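Local coordinates for hypothetical protein ST1066 (Sulfolobus tokodaii, PDB 2PJZ) that probably binds and hydrolyses ATP as the nucleotide-binding subunit of an ABC transporter, putatively one for cobalt, at residues K32-G37 with I208-L213; T45-I50 with E177-T182; Q133-R138 with E157-A162; S140-S145 with V150-P155; V166-I171 with L188-E193. All blocks are in the same frame, centred on the assembly; numbering follows the deposited sequence.

Contacts 1, 2 and 4 gather round one mixed sheet and are apolar where they meet: strands 32-36, 177-182 and 149-153 lie side by side in it. Contact 2 is nearest the chain's centre; contacts 3 and 5 lie farther out, each mixing buried residues with partly exposed ones. Helix 131-144 serves both contact 4, where it lies on the sheet, and contact 3, where it meets the loop after strand 149-153. Helix 161-173 begins in contact 3 and in contact 5 meets the segment before strand 195-200. Contact 5 differs in chemistry, for there two hydroxyls meet among aliphatic groups. Contact 1 joins the sheet to the helix at its far edge.

Contact 1: K32-G37 with I208-L213; sequences KVIILG and ISVSEL
Leu36 sets its CG anti to the carbonyl carbon (chi1 -64°), while Leu213 sets its CG opposite the backbone N (chi1 -171°), and with these turns the two side chains reach toward each other tip to tip. Leu36 CD1 and Leu213 CD2 end 3.9 Å apart. The setting is the mixed sheet of a P-loop NTPase fold: strand 32-36 is one of its parallel central strands and runs into what looks like a Walker A loop, where Gly37 O accepts from Lys43 NZ. Strand 203-209 is the sheet's edge, and helix 210-213 turns off its end to lie over the face that Ile34 and Leu36 look out from.

One strand, 195-200, separates the two partners in the sheet, so the helix must span it; Val210 rests on Ala196, and both Leu36 and Leu213 touch Phe198. The backbones accordingly stay well apart, Ile34 CA lying 8.8 Å from Val210 CA. A second, looser methyl contact joins Ile34 CD1 to Val210 CG2 at 4.3 Å. All four touching residues are buried, and the chemistry between them is wholly aliphatic.

The helix begins at Ser209, its N-cap. Leu213 N is bonded to Ser209 O at 2.8 Å, the first turn that places the leucine, and Glu212 N gives a weak but fairly straight capping bond to Ser209 OG, 3.4 Å long with 160° at the hydrogen.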
# COMPACT_ATOMS: atom_id res chain seq x y z
N LYS A 32 -3.68 7.45 -6.83
CA LYS A 32 -3.03 6.43 -5.97
C LYS A 32 -1.54 6.46 -6.16
O LYS A 32 -1.07 6.61 -7.28
CB LYS A 32 -3.51 5.03 -6.35
CG LYS A 32 -4.92 4.71 -5.88
CD LYS A 32 -5.37 3.35 -6.45
CE LYS A 32 -6.54 3.48 -7.44
NZ LYS A 32 -6.21 3.80 -8.92
N VAL A 33 -0.77 6.37 -5.08
CA VAL A 33 0.67 6.22 -5.26
C VAL A 33 1.06 4.88 -4.62
O VAL A 33 0.33 4.36 -3.75
CB VAL A 33 1.49 7.40 -4.68
CG1 VAL A 33 1.05 8.74 -5.33
CG2 VAL A 33 1.39 7.46 -3.11
N ILE A 34 2.18 4.34 -5.06
CA ILE A 34 2.64 3.07 -4.53
C ILE A 34 3.88 3.30 -3.68
O ILE A 34 4.77 4.05 -4.06
CB ILE A 34 2.97 2.06 -5.68
CG1 ILE A 34 1.70 1.78 -6.49
CG2 ILE A 34 3.57 0.74 -5.12
CD1 ILE A 34 2.00 1.13 -7.85
N ILE A 35 3.92 2.70 -2.50
CA ILE A 35 5.10 2.84 -1.68
C ILE A 35 5.74 1.46 -1.72
O ILE A 35 5.07 0.47 -1.39
CB ILE A 35 4.75 3.23 -0.22
CG1 ILE A 35 4.17 4.65 -0.17
CG2 ILE A 35 6.01 3.11 0.68
CD1 ILE A 35 3.81 5.11 1.28
N LEU A 36 7.00 1.43 -2.18
CA LEU A 36 7.73 0.17 -2.35
C LEU A 36 8.75 0.07 -1.27
O LEU A 36 9.47 1.02 -1.01
CB LEU A 36 8.49 0.14 -3.70
CG LEU A 36 7.68 0.18 -4.97
CD1 LEU A 36 8.63 0.36 -6.19
CD2 LEU A 36 6.82 -1.11 -5.08
N GLY A 37 8.81 -1.05 -0.59
CA GLY A 37 9.84 -1.14 0.44
C GLY A 37 10.00 -2.60 0.77
O GLY A 37 9.04 -3.35 0.66
N ILE A 208 8.57 8.67 -8.44
CA ILE A 208 9.06 8.29 -9.78
C ILE A 208 7.93 7.61 -10.53
O ILE A 208 7.12 6.88 -9.95
CB ILE A 208 10.35 7.41 -9.72
CG1 ILE A 208 10.86 7.07 -11.14
CG2 ILE A 208 10.13 6.11 -8.93
CD1 ILE A 208 12.21 6.34 -11.12
N SER A 209 7.82 7.88 -11.83
CA SER A 209 6.83 7.18 -12.64
C SER A 209 7.14 5.67 -12.63
O SER A 209 8.30 5.28 -12.87
CB SER A 209 6.89 7.70 -14.07
OG SER A 209 6.14 6.85 -14.92
N VAL A 210 6.12 4.85 -12.39
CA VAL A 210 6.32 3.40 -12.47
C VAL A 210 6.66 3.00 -13.93
O VAL A 210 7.52 2.14 -14.17
CB VAL A 210 5.10 2.63 -11.99
CG1 VAL A 210 5.25 1.18 -12.29
CG2 VAL A 210 4.96 2.79 -10.44
N SER A 211 6.04 3.67 -14.90
CA SER A 211 6.36 3.41 -16.32
C SER A 211 7.85 3.56 -16.54
O SER A 211 8.48 2.70 -17.17
CB SER A 211 5.56 4.35 -17.25
OG SER A 211 5.94 4.13 -18.62
N GLU A 212 8.44 4.63 -16.03
CA GLU A 212 9.85 4.92 -16.20
C GLU A 212 10.73 3.98 -15.36
O GLU A 212 11.78 3.50 -15.82
CB GLU A 212 10.13 6.38 -15.92
CG GLU A 212 9.12 7.28 -16.69
CD GLU A 212 9.72 8.47 -17.38
OE1 GLU A 212 9.13 9.57 -17.26
OE2 GLU A 212 10.74 8.33 -18.07
N LEU A 213 10.29 3.72 -14.13
CA LEU A 213 10.98 2.74 -13.28
C LEU A 213 11.13 1.39 -13.97
O LEU A 213 12.23 0.83 -13.96
CB LEU A 213 10.21 2.57 -11.97
CG LEU A 213 10.83 1.76 -10.83
CD1 LEU A 213 12.14 2.34 -10.35
CD2 LEU A 213 9.79 1.71 -9.69

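Contact 2: T45-I50 with E177-T182; sequences TLLRAI and EGILVT
Helix 45-50 runs nearly antiparallel to strand 177-182, the directions of these two segments differing by 153° and their axes passing 9.9 Å apart, with Leu47 CA and Val181 CA the closest such pair at 8.0 Å. Near the start of the strand Gly178 takes backbone angles at which a side chain would be driven into the carbonyl O of Glu177. Past it, Ile179 and Val181 both point toward the helix.

Leu47 is the central side chain and splits its two methyls between them. Its CD2 meets Val181 tip to tip and is straddled by the valine's branches, 3.8 Å from Val181 CG2 and 3.9 Å from Val181 CG1. The other methyl, CD1, lies 4.0 Å from Ile179 CG2, the leucine and isoleucine sliding past each other in opposite directions. Ile179 can serve two helix residues because its branches diverge: with chi1 at -71°, CG2 is held anti to the backbone N, against Leu47 CD1, while the CG1 arm extends to the next turn. There Ile179 CD1 meets Ile50 CD1 at 3.7 Å, the two chains crossing obliquely.

Every side chain that touches is buried, and Ile179 also packs on Val33 and Ile35 of the neighbouring strand 32-36. Val181 touches the probable Walker A loop as well, and its side chain is about 6 Å from a bound sulfate, probably from the crystallisation liquor, though such an ion often marks a pocket. A helix following that phosphate-binding loop and packed on the central parallel sheet is the hallmark of the P-loop NTPase fold.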
# COMPACT_ATOMS: atom_id res chain seq x y z
N THR A 45 3.09 -0.48 8.95
CA THR A 45 2.97 0.38 10.12
C THR A 45 2.54 1.80 9.72
O THR A 45 1.72 2.41 10.38
CB THR A 45 4.28 0.41 10.95
OG1 THR A 45 4.52 -0.91 11.45
CG2 THR A 45 4.13 1.33 12.13
N LEU A 46 3.09 2.30 8.63
CA LEU A 46 2.69 3.63 8.12
C LEU A 46 1.21 3.67 7.74
O LEU A 46 0.48 4.59 8.12
CB LEU A 46 3.57 4.00 6.92
CG LEU A 46 4.08 5.41 6.64
CD1 LEU A 46 4.62 6.08 7.88
CD2 LEU A 46 5.23 5.26 5.60
N LEU A 47 0.75 2.64 7.03
CA LEU A 47 -0.66 2.55 6.70
C LEU A 47 -1.55 2.42 7.92
O LEU A 47 -2.65 2.98 7.95
CB LEU A 47 -0.88 1.33 5.79
CG LEU A 47 -1.73 1.49 4.53
CD1 LEU A 47 -1.56 2.85 3.74
CD2 LEU A 47 -1.40 0.29 3.62
N ARG A 48 -1.10 1.68 8.93
CA ARG A 48 -1.88 1.55 10.16
C ARG A 48 -2.05 2.93 10.83
O ARG A 48 -3.13 3.28 11.27
CB ARG A 48 -1.25 0.50 11.10
CG ARG A 48 -1.54 -0.96 10.67
CD ARG A 48 -0.73 -2.00 11.48
NE ARG A 48 -1.21 -2.12 12.85
CZ ARG A 48 -0.50 -2.62 13.87
NH1 ARG A 48 0.74 -3.04 13.70
NH2 ARG A 48 -1.06 -2.68 15.07
N ALA A 49 -0.97 3.71 10.91
CA ALA A 49 -1.04 5.07 11.46
C ALA A 49 -2.02 5.95 10.67
O ALA A 49 -2.87 6.64 11.26
CB ALA A 49 0.33 5.70 11.50
N ILE A 50 -1.91 5.95 9.35
CA ILE A 50 -2.83 6.74 8.50
C ILE A 50 -4.29 6.32 8.73
O ILE A 50 -5.20 7.16 8.73
CB ILE A 50 -2.44 6.59 6.97
CG1 ILE A 50 -1.04 7.18 6.70
CG2 ILE A 50 -3.52 7.20 6.07
CD1 ILE A 50 -0.47 6.76 5.29
N GLU A 177 -8.04 8.16 -5.02
CA GLU A 177 -6.85 8.66 -4.33
C GLU A 177 -6.45 7.62 -3.28
O GLU A 177 -7.31 6.93 -2.71
CB GLU A 177 -7.17 9.97 -3.61
CG GLU A 177 -6.07 10.56 -2.69
CD GLU A 177 -6.53 11.88 -2.10
OE1 GLU A 177 -6.90 12.80 -2.90
OE2 GLU A 177 -6.54 12.00 -0.85
N GLY A 178 -5.15 7.51 -3.01
CA GLY A 178 -4.74 6.70 -1.87
C GLY A 178 -3.35 6.18 -1.99
O GLY A 178 -2.52 6.69 -2.77
N ILE A 179 -3.06 5.15 -1.20
CA ILE A 179 -1.70 4.66 -1.07
C ILE A 179 -1.81 3.16 -1.11
O ILE A 179 -2.64 2.57 -0.42
CB ILE A 179 -1.04 5.12 0.27
CG1 ILE A 179 -0.75 6.63 0.24
CG2 ILE A 179 0.32 4.34 0.52
CD1 ILE A 179 -0.44 7.18 1.65
N LEU A 180 -0.97 2.53 -1.95
CA LEU A 180 -0.91 1.09 -2.03
C LEU A 180 0.49 0.72 -1.60
O LEU A 180 1.44 1.24 -2.16
CB LEU A 180 -1.12 0.63 -3.49
CG LEU A 180 -1.24 -0.88 -3.77
CD1 LEU A 180 -1.95 -1.13 -5.11
CD2 LEU A 180 0.15 -1.57 -3.77
N VAL A 181 0.65 -0.17 -0.62
CA VAL A 181 1.99 -0.56 -0.22
C VAL A 181 2.30 -2.01 -0.59
O VAL A 181 1.45 -2.87 -0.45
CB VAL A 181 2.30 -0.31 1.31
CG1 VAL A 181 1.87 1.10 1.74
CG2 VAL A 181 1.66 -1.35 2.19
N THR A 182 3.53 -2.25 -1.04
CA THR A 182 3.94 -3.59 -1.46
C THR A 182 5.44 -3.78 -1.50
O THR A 182 6.20 -2.81 -1.72
CB THR A 182 3.35 -3.96 -2.86
OG1 THR A 182 3.61 -5.35 -3.14
CG2 THR A 182 3.96 -3.07 -3.96

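Contact 3: Q133-R138 with E157-A162; sequences QSVLVR and ENVDAA
Helix 133-138 lies beside the 157-160 loop, which leads into helix 161-173 at its N-cap, Asp160; Val135 CA and Glu157 CA are the nearest pair, 7.9 Å apart.

Val159 makes the join, each of its methyls turned to the helix. Its CG2 is pressed against Val135 CG1 at 3.5 Å, tighter than an ordinary methyl contact, with the two valines crossing at a slant. The Val135 methyl is aimed there by a chi1 of 79°, a crowded setting between the backbone N and the carbonyl carbon, which also brings it 3.8 Å from Glu157 O. Leu136 meets Val159 head-on: its CG is 3.9 Å from Val159 CG2, and its CD2 is 4.0 Å from Val159 CG1. Leu136 also packs on Ile167, so an alanine here would probably leave Val159 without its tip-to-tip partner and open a gap toward helix 161-173.

Next to Val135, Ser134 OG receives both NE and NH2 of Arg138, NE at 2.9 Å, in the guanidinium plane. This fixes the arginine's rotation and lays one face over Val135 CA. Glu157 turns its carboxylate elsewhere, to His183 NE2.

Helix 131-144 starts within the LSAGQ sequence that ends at Gln133, and 157-160 follows the probable Walker B strand; the pair matches the signature helix and D-loop of ABC ATPases.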
# COMPACT_ATOMS: atom_id res chain seq x y z
N GLN A 133 -7.30 -15.69 0.05
CA GLN A 133 -8.74 -15.40 0.19
C GLN A 133 -9.05 -14.22 1.11
O GLN A 133 -9.90 -13.37 0.79
CB GLN A 133 -9.45 -16.63 0.72
CG GLN A 133 -9.60 -17.76 -0.30
CD GLN A 133 -10.31 -18.96 0.33
OE1 GLN A 133 -10.25 -19.17 1.54
NE2 GLN A 133 -11.02 -19.73 -0.50
N SER A 134 -8.38 -14.18 2.27
CA SER A 134 -8.54 -13.11 3.27
C SER A 134 -8.24 -11.72 2.66
O SER A 134 -9.07 -10.81 2.80
CB SER A 134 -7.61 -13.35 4.47
OG SER A 134 -7.73 -12.29 5.42
N VAL A 135 -7.08 -11.58 2.01
CA VAL A 135 -6.72 -10.30 1.37
C VAL A 135 -7.66 -9.92 0.23
O VAL A 135 -8.01 -8.75 0.07
CB VAL A 135 -5.21 -10.16 0.98
CG1 VAL A 135 -4.86 -10.90 -0.33
CG2 VAL A 135 -4.84 -8.67 0.83
N LEU A 136 -8.09 -10.91 -0.56
CA LEU A 136 -9.04 -10.60 -1.63
C LEU A 136 -10.34 -10.11 -1.08
O LEU A 136 -10.89 -9.10 -1.57
CB LEU A 136 -9.28 -11.80 -2.57
CG LEU A 136 -8.08 -12.10 -3.48
CD1 LEU A 136 -8.26 -13.48 -4.16
CD2 LEU A 136 -7.86 -10.99 -4.50
N VAL A 137 -10.84 -10.78 -0.04
CA VAL A 137 -12.10 -10.35 0.61
C VAL A 137 -11.94 -8.94 1.23
O VAL A 137 -12.81 -8.05 1.03
CB VAL A 137 -12.60 -11.40 1.63
CG1 VAL A 137 -13.71 -10.85 2.56
CG2 VAL A 137 -13.08 -12.67 0.89
N ARG A 138 -10.83 -8.73 1.94
CA ARG A 138 -10.60 -7.43 2.60
C ARG A 138 -10.42 -6.27 1.60
O ARG A 138 -10.95 -5.15 1.80
CB ARG A 138 -9.40 -7.53 3.56
CG ARG A 138 -9.76 -8.27 4.88
CD ARG A 138 -8.55 -8.34 5.85
NE ARG A 138 -7.56 -9.35 5.45
CZ ARG A 138 -6.36 -9.09 4.93
NH1 ARG A 138 -5.93 -7.84 4.74
NH2 ARG A 138 -5.56 -10.10 4.62
N GLU A 157 -0.29 -10.20 -2.29
CA GLU A 157 0.54 -11.22 -1.67
C GLU A 157 -0.28 -12.47 -1.41
O GLU A 157 -1.41 -12.38 -0.96
CB GLU A 157 1.20 -10.67 -0.41
CG GLU A 157 2.21 -11.61 0.21
CD GLU A 157 3.23 -10.90 1.10
OE1 GLU A 157 2.98 -9.76 1.55
OE2 GLU A 157 4.29 -11.51 1.35
N ASN A 158 0.26 -13.65 -1.77
CA ASN A 158 -0.49 -14.92 -1.61
C ASN A 158 -1.72 -15.05 -2.54
O ASN A 158 -2.59 -15.92 -2.33
CB ASN A 158 -0.89 -15.13 -0.13
CG ASN A 158 0.30 -14.99 0.81
OD1 ASN A 158 1.35 -15.61 0.61
ND2 ASN A 158 0.14 -14.15 1.85
N VAL A 159 -1.78 -14.21 -3.56
CA VAL A 159 -2.88 -14.23 -4.52
C VAL A 159 -2.35 -14.77 -5.87
O VAL A 159 -1.34 -14.30 -6.36
CB VAL A 159 -3.49 -12.82 -4.72
CG1 VAL A 159 -4.53 -12.87 -5.82
CG2 VAL A 159 -4.14 -12.34 -3.41
N ASP A 160 -3.05 -15.75 -6.44
CA ASP A 160 -2.60 -16.37 -7.70
C ASP A 160 -2.66 -15.35 -8.83
O ASP A 160 -3.38 -14.36 -8.72
CB ASP A 160 -3.42 -17.63 -8.03
CG ASP A 160 -4.80 -17.30 -8.60
OD1 ASP A 160 -5.68 -16.86 -7.85
OD2 ASP A 160 -5.04 -17.53 -9.79
N ALA A 161 -1.90 -15.57 -9.91
CA ALA A 161 -1.81 -14.61 -11.00
C ALA A 161 -3.14 -14.13 -11.58
O ALA A 161 -3.32 -12.92 -11.80
CB ALA A 161 -0.88 -15.12 -12.13
N ALA A 162 -4.07 -15.06 -11.82
CA ALA A 162 -5.36 -14.70 -12.42
C ALA A 162 -6.15 -13.75 -11.53
O ALA A 162 -6.68 -12.74 -12.00
CB ALA A 162 -6.18 -15.97 -12.75

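Contact 4: S140-S145 with V150-P155; sequences SLALAS and VGLDEP
Ala142 and Leu143 face Val150 and Leu152 in three aliphatic contacts, all loosely spaced. The Ala142 methyl sits between the two strand residues, its CB 4.3 Å from Leu152 CD2 and 4.4 Å from Val150 CG2. Leu143 comes in from the side; its CB does not point at the strand, yet the extended chain brings CD2 to 4.3 Å from Val150 CG2. That valine methyl therefore touches both helix residues, and it is placed to do so by a chi1 of 70°, which puts CG2 opposite the backbone N. Between the two strand residues Gly151 has no side chain, and its O accepts from Thr78 OG1.

Helix 140-144 runs close to antiparallel with strand 150-153, at 167° with axes 9.7 Å apart, because a short turn folds one directly onto the other. This is the helix-to-strand half of an alpha/beta unit in a P-loop NTPase sheet. The strand, with four aliphatic or glycine residues running into an Asp-Glu pair, fits the Walker B motif: Asp153 OD1 bonds to Thr44 OG1 of the probable Walker A sequence.

Further out, the strand is held in the sheet by backbone bonds from Val150 and Leu152 to strand 177-182. Ala142 O accepts from Ser77 OG, tying the helix to the edge strand 76-78. Leu143 also touches Met111 of helix 105-114 and Tyr170 and Ile171 of helix 161-173.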
# COMPACT_ATOMS: atom_id res chain seq x y z
N SER A 140 -11.73 -6.29 -1.43
CA SER A 140 -13.06 -6.15 -2.00
C SER A 140 -13.97 -5.35 -1.05
O SER A 140 -14.69 -4.45 -1.50
CB SER A 140 -13.65 -7.54 -2.33
OG SER A 140 -12.89 -8.15 -3.34
N LEU A 141 -13.94 -5.65 0.24
CA LEU A 141 -14.69 -4.84 1.22
C LEU A 141 -14.28 -3.34 1.18
O LEU A 141 -15.14 -2.44 1.22
CB LEU A 141 -14.47 -5.39 2.63
CG LEU A 141 -15.14 -6.73 2.97
CD1 LEU A 141 -14.48 -7.33 4.19
CD2 LEU A 141 -16.66 -6.57 3.21
N ALA A 142 -12.98 -3.09 1.14
CA ALA A 142 -12.48 -1.70 1.07
C ALA A 142 -13.04 -0.98 -0.18
O ALA A 142 -13.48 0.17 -0.10
CB ALA A 142 -10.97 -1.68 1.07
N LEU A 143 -13.02 -1.66 -1.33
CA LEU A 143 -13.38 -1.02 -2.60
C LEU A 143 -14.87 -0.93 -2.86
O LEU A 143 -15.31 -0.05 -3.62
CB LEU A 143 -12.71 -1.72 -3.79
CG LEU A 143 -11.17 -1.75 -3.77
CD1 LEU A 143 -10.70 -2.58 -4.92
CD2 LEU A 143 -10.52 -0.36 -3.83
N ALA A 144 -15.64 -1.83 -2.26
CA ALA A 144 -17.08 -1.89 -2.59
C ALA A 144 -17.87 -0.75 -1.96
O ALA A 144 -19.03 -0.53 -2.31
CB ALA A 144 -17.67 -3.23 -2.22
N SER A 145 -17.25 0.01 -1.05
CA SER A 145 -17.84 1.27 -0.62
C SER A 145 -17.54 2.47 -1.52
O SER A 145 -17.91 3.61 -1.18
CB SER A 145 -17.44 1.58 0.83
OG SER A 145 -16.05 1.72 0.93
N VAL A 150 -8.16 5.53 -0.31
CA VAL A 150 -7.98 4.14 0.15
C VAL A 150 -6.49 3.89 0.61
O VAL A 150 -5.54 4.42 0.02
CB VAL A 150 -8.50 3.17 -0.99
CG1 VAL A 150 -7.54 3.22 -2.21
CG2 VAL A 150 -8.76 1.75 -0.49
N GLY A 151 -6.31 3.08 1.65
CA GLY A 151 -4.98 2.63 2.06
C GLY A 151 -4.96 1.14 1.87
O GLY A 151 -5.66 0.40 2.56
N LEU A 152 -4.18 0.68 0.90
CA LEU A 152 -4.18 -0.74 0.61
C LEU A 152 -2.84 -1.38 0.97
O LEU A 152 -1.80 -0.97 0.48
CB LEU A 152 -4.55 -0.99 -0.85
CG LEU A 152 -5.93 -0.54 -1.26
CD1 LEU A 152 -6.10 -0.70 -2.78
CD2 LEU A 152 -7.01 -1.35 -0.50
N ASP A 153 -2.90 -2.37 1.86
CA ASP A 153 -1.69 -3.12 2.24
C ASP A 153 -1.56 -4.42 1.40
O ASP A 153 -2.47 -5.26 1.38
CB ASP A 153 -1.75 -3.46 3.72
CG ASP A 153 -0.47 -4.11 4.22
OD1 ASP A 153 0.63 -3.79 3.72
OD2 ASP A 153 -0.58 -4.96 5.11
N GLU A 154 -0.43 -4.57 0.73
CA GLU A 154 -0.06 -5.85 0.05
C GLU A 154 -1.24 -6.58 -0.57
O GLU A 154 -1.50 -7.75 -0.20
CB GLU A 154 0.64 -6.79 1.04
CG GLU A 154 1.97 -6.28 1.51
CD GLU A 154 3.08 -6.45 0.48
OE1 GLU A 154 2.80 -6.81 -0.70
OE2 GLU A 154 4.23 -6.20 0.87
N PRO A 155 -1.96 -5.94 -1.51
CA PRO A 155 -3.20 -6.57 -1.96
C PRO A 155 -2.98 -7.81 -2.85
O PRO A 155 -3.93 -8.50 -3.18
CB PRO A 155 -3.90 -5.46 -2.76
CG PRO A 155 -2.78 -4.56 -3.23
CD PRO A 155 -1.71 -4.63 -2.17

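Contact 5: V166-I171 with L188-E193; sequences VISRYI and LNLYKE
Tyr191 points its phenol straight at helix 166-171, its OH coming between Ser168 and Ile171, one turn apart. Ser168 holds OG opposite its backbone N (chi1 -175°), which carries the oxygen out from the helix to 2.7 Å from Tyr191 OH in the conformer given, a hydrogen bond that is tentative because the serine is modelled in two positions. OG approaches the ring obliquely, lying 3.2 Å from Tyr191 CZ.

Ile171 crosses the tyrosine at about a right angle. Its CG2 comes to the ring edge near the plane, 4.0 Å from Tyr191 CE1, and is nearer still to the oxygen, at 3.5 Å from Tyr191 OH. Leu190 adds an aliphatic flank, its CD1 3.6 Å from Ser168 OG. The tyrosine ring is further held by an edge-to-face contact with Tyr194, and Leu190 O accepts from Lys172 NZ, a second tie between this loop and helix 161-173.

The loop leads from strand 177-182 toward strand 195-200, and the contact lays it beside the helix. A phenylalanine in place of Tyr191 lacks the oxygen, and is likely to leave Ser168 OG without its partner in this conformer and Ile171 CG2 with less to pack on. The serine hydroxyl, in this conformer, is a plausible polar mate for a phenol oxygen buried among aliphatic groups.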
# COMPACT_ATOMS: atom_id res chain seq x y z
N VAL A 166 -7.61 -9.75 -11.74
CA VAL A 166 -8.99 -9.37 -11.44
C VAL A 166 -9.04 -8.24 -10.38
O VAL A 166 -9.68 -7.20 -10.59
CB VAL A 166 -9.85 -10.59 -11.04
CG1 VAL A 166 -11.22 -10.14 -10.57
CG2 VAL A 166 -10.01 -11.53 -12.25
N ILE A 167 -8.32 -8.43 -9.27
CA ILE A 167 -8.35 -7.43 -8.19
C ILE A 167 -7.68 -6.11 -8.63
O ILE A 167 -8.09 -5.05 -8.21
CB ILE A 167 -7.78 -7.99 -6.85
CG1 ILE A 167 -8.27 -7.16 -5.65
CG2 ILE A 167 -6.25 -8.06 -6.89
CD1 ILE A 167 -9.75 -7.21 -5.42
N SER A 168 -6.67 -6.19 -9.49
CA SER A 168 -5.98 -5.01 -10.01
C SER A 168 -6.94 -4.15 -10.82
O SER A 168 -6.89 -2.93 -10.74
CB SER A 168 -4.77 -5.40 -10.86
OG SER A 168 -4.04 -4.26 -11.26
N ARG A 169 -7.81 -4.80 -11.59
CA ARG A 169 -8.82 -4.09 -12.37
C ARG A 169 -9.73 -3.29 -11.42
O ARG A 169 -10.03 -2.13 -11.68
CB ARG A 169 -9.60 -5.06 -13.31
CG ARG A 169 -8.70 -5.49 -14.53
CD ARG A 169 -9.12 -6.74 -15.44
NE ARG A 169 -7.99 -7.08 -16.35
CZ ARG A 169 -7.42 -8.29 -16.50
NH1 ARG A 169 -7.91 -9.36 -15.88
NH2 ARG A 169 -6.37 -8.45 -17.32
N TYR A 170 -10.10 -3.88 -10.29
CA TYR A 170 -10.96 -3.15 -9.32
C TYR A 170 -10.21 -2.05 -8.56
O TYR A 170 -10.77 -0.99 -8.26
CB TYR A 170 -11.59 -4.13 -8.34
CG TYR A 170 -12.71 -4.93 -8.96
CD1 TYR A 170 -13.85 -4.29 -9.45
CD2 TYR A 170 -12.64 -6.32 -9.02
CE1 TYR A 170 -14.88 -5.02 -10.01
CE2 TYR A 170 -13.68 -7.06 -9.59
CZ TYR A 170 -14.78 -6.41 -10.08
OH TYR A 170 -15.80 -7.15 -10.63
N ILE A 171 -8.95 -2.33 -8.22
CA ILE A 171 -8.07 -1.36 -7.56
C ILE A 171 -7.94 -0.13 -8.46
O ILE A 171 -7.97 1.00 -7.98
CB ILE A 171 -6.68 -2.01 -7.23
CG1 ILE A 171 -6.85 -3.01 -6.08
CG2 ILE A 171 -5.59 -0.95 -6.91
CD1 ILE A 171 -5.64 -3.90 -5.78
N LEU A 188 4.22 -4.45 -10.67
CA LEU A 188 4.35 -3.07 -11.13
C LEU A 188 3.97 -2.84 -12.59
O LEU A 188 3.60 -1.72 -12.96
CB LEU A 188 5.76 -2.54 -10.86
CG LEU A 188 6.16 -2.37 -9.39
CD1 LEU A 188 7.62 -1.96 -9.30
CD2 LEU A 188 5.25 -1.34 -8.66
N ASN A 189 4.07 -3.90 -13.42
CA ASN A 189 3.79 -3.80 -14.85
C ASN A 189 2.33 -3.49 -15.12
O ASN A 189 1.97 -3.11 -16.23
CB ASN A 189 4.15 -5.11 -15.55
CG ASN A 189 3.26 -6.24 -15.11
OD1 ASN A 189 3.58 -6.98 -14.17
ND2 ASN A 189 2.10 -6.35 -15.74
N LEU A 190 1.49 -3.68 -14.12
CA LEU A 190 0.07 -3.32 -14.24
C LEU A 190 -0.19 -1.90 -13.74
O LEU A 190 -1.32 -1.42 -13.82
CB LEU A 190 -0.80 -4.31 -13.47
CG LEU A 190 -1.05 -5.69 -14.10
CD1 LEU A 190 -1.91 -6.50 -13.16
CD2 LEU A 190 -1.72 -5.55 -15.48
N TYR A 191 0.85 -1.23 -13.24
CA TYR A 191 0.68 0.07 -12.62
C TYR A 191 1.58 1.15 -13.19
O TYR A 191 1.96 2.06 -12.48
CB TYR A 191 0.83 -0.04 -11.09
CG TYR A 191 -0.31 -0.79 -10.48
CD1 TYR A 191 -1.45 -0.12 -10.03
CD2 TYR A 191 -0.29 -2.19 -10.42
CE1 TYR A 191 -2.53 -0.83 -9.50
CE2 TYR A 191 -1.36 -2.90 -9.89
CZ TYR A 191 -2.47 -2.21 -9.43
OH TYR A 191 -3.52 -2.93 -8.91
N LYS A 192 1.84 1.07 -14.50
CA LYS A 192 2.75 2.00 -15.20
C LYS A 192 2.31 3.44 -15.11
O LYS A 192 3.17 4.34 -15.05
CB LYS A 192 2.88 1.61 -16.69
CG LYS A 192 3.35 0.20 -16.91
CD LYS A 192 3.30 -0.20 -18.41
CE LYS A 192 4.10 -1.49 -18.61
NZ LYS A 192 4.29 -1.79 -20.07
N GLU A 193 1.01 3.67 -15.08
CA GLU A 193 0.51 5.05 -15.05
C GLU A 193 0.56 5.68 -13.65
O GLU A 193 0.18 6.85 -13.45
CB GLU A 193 -0.90 5.13 -15.68
CG GLU A 193 -2.05 4.44 -14.91
CD GLU A 193 -2.21 2.92 -15.11
OE1 GLU A 193 -3.37 2.51 -15.38
OE2 GLU A 193 -1.23 2.14 -14.96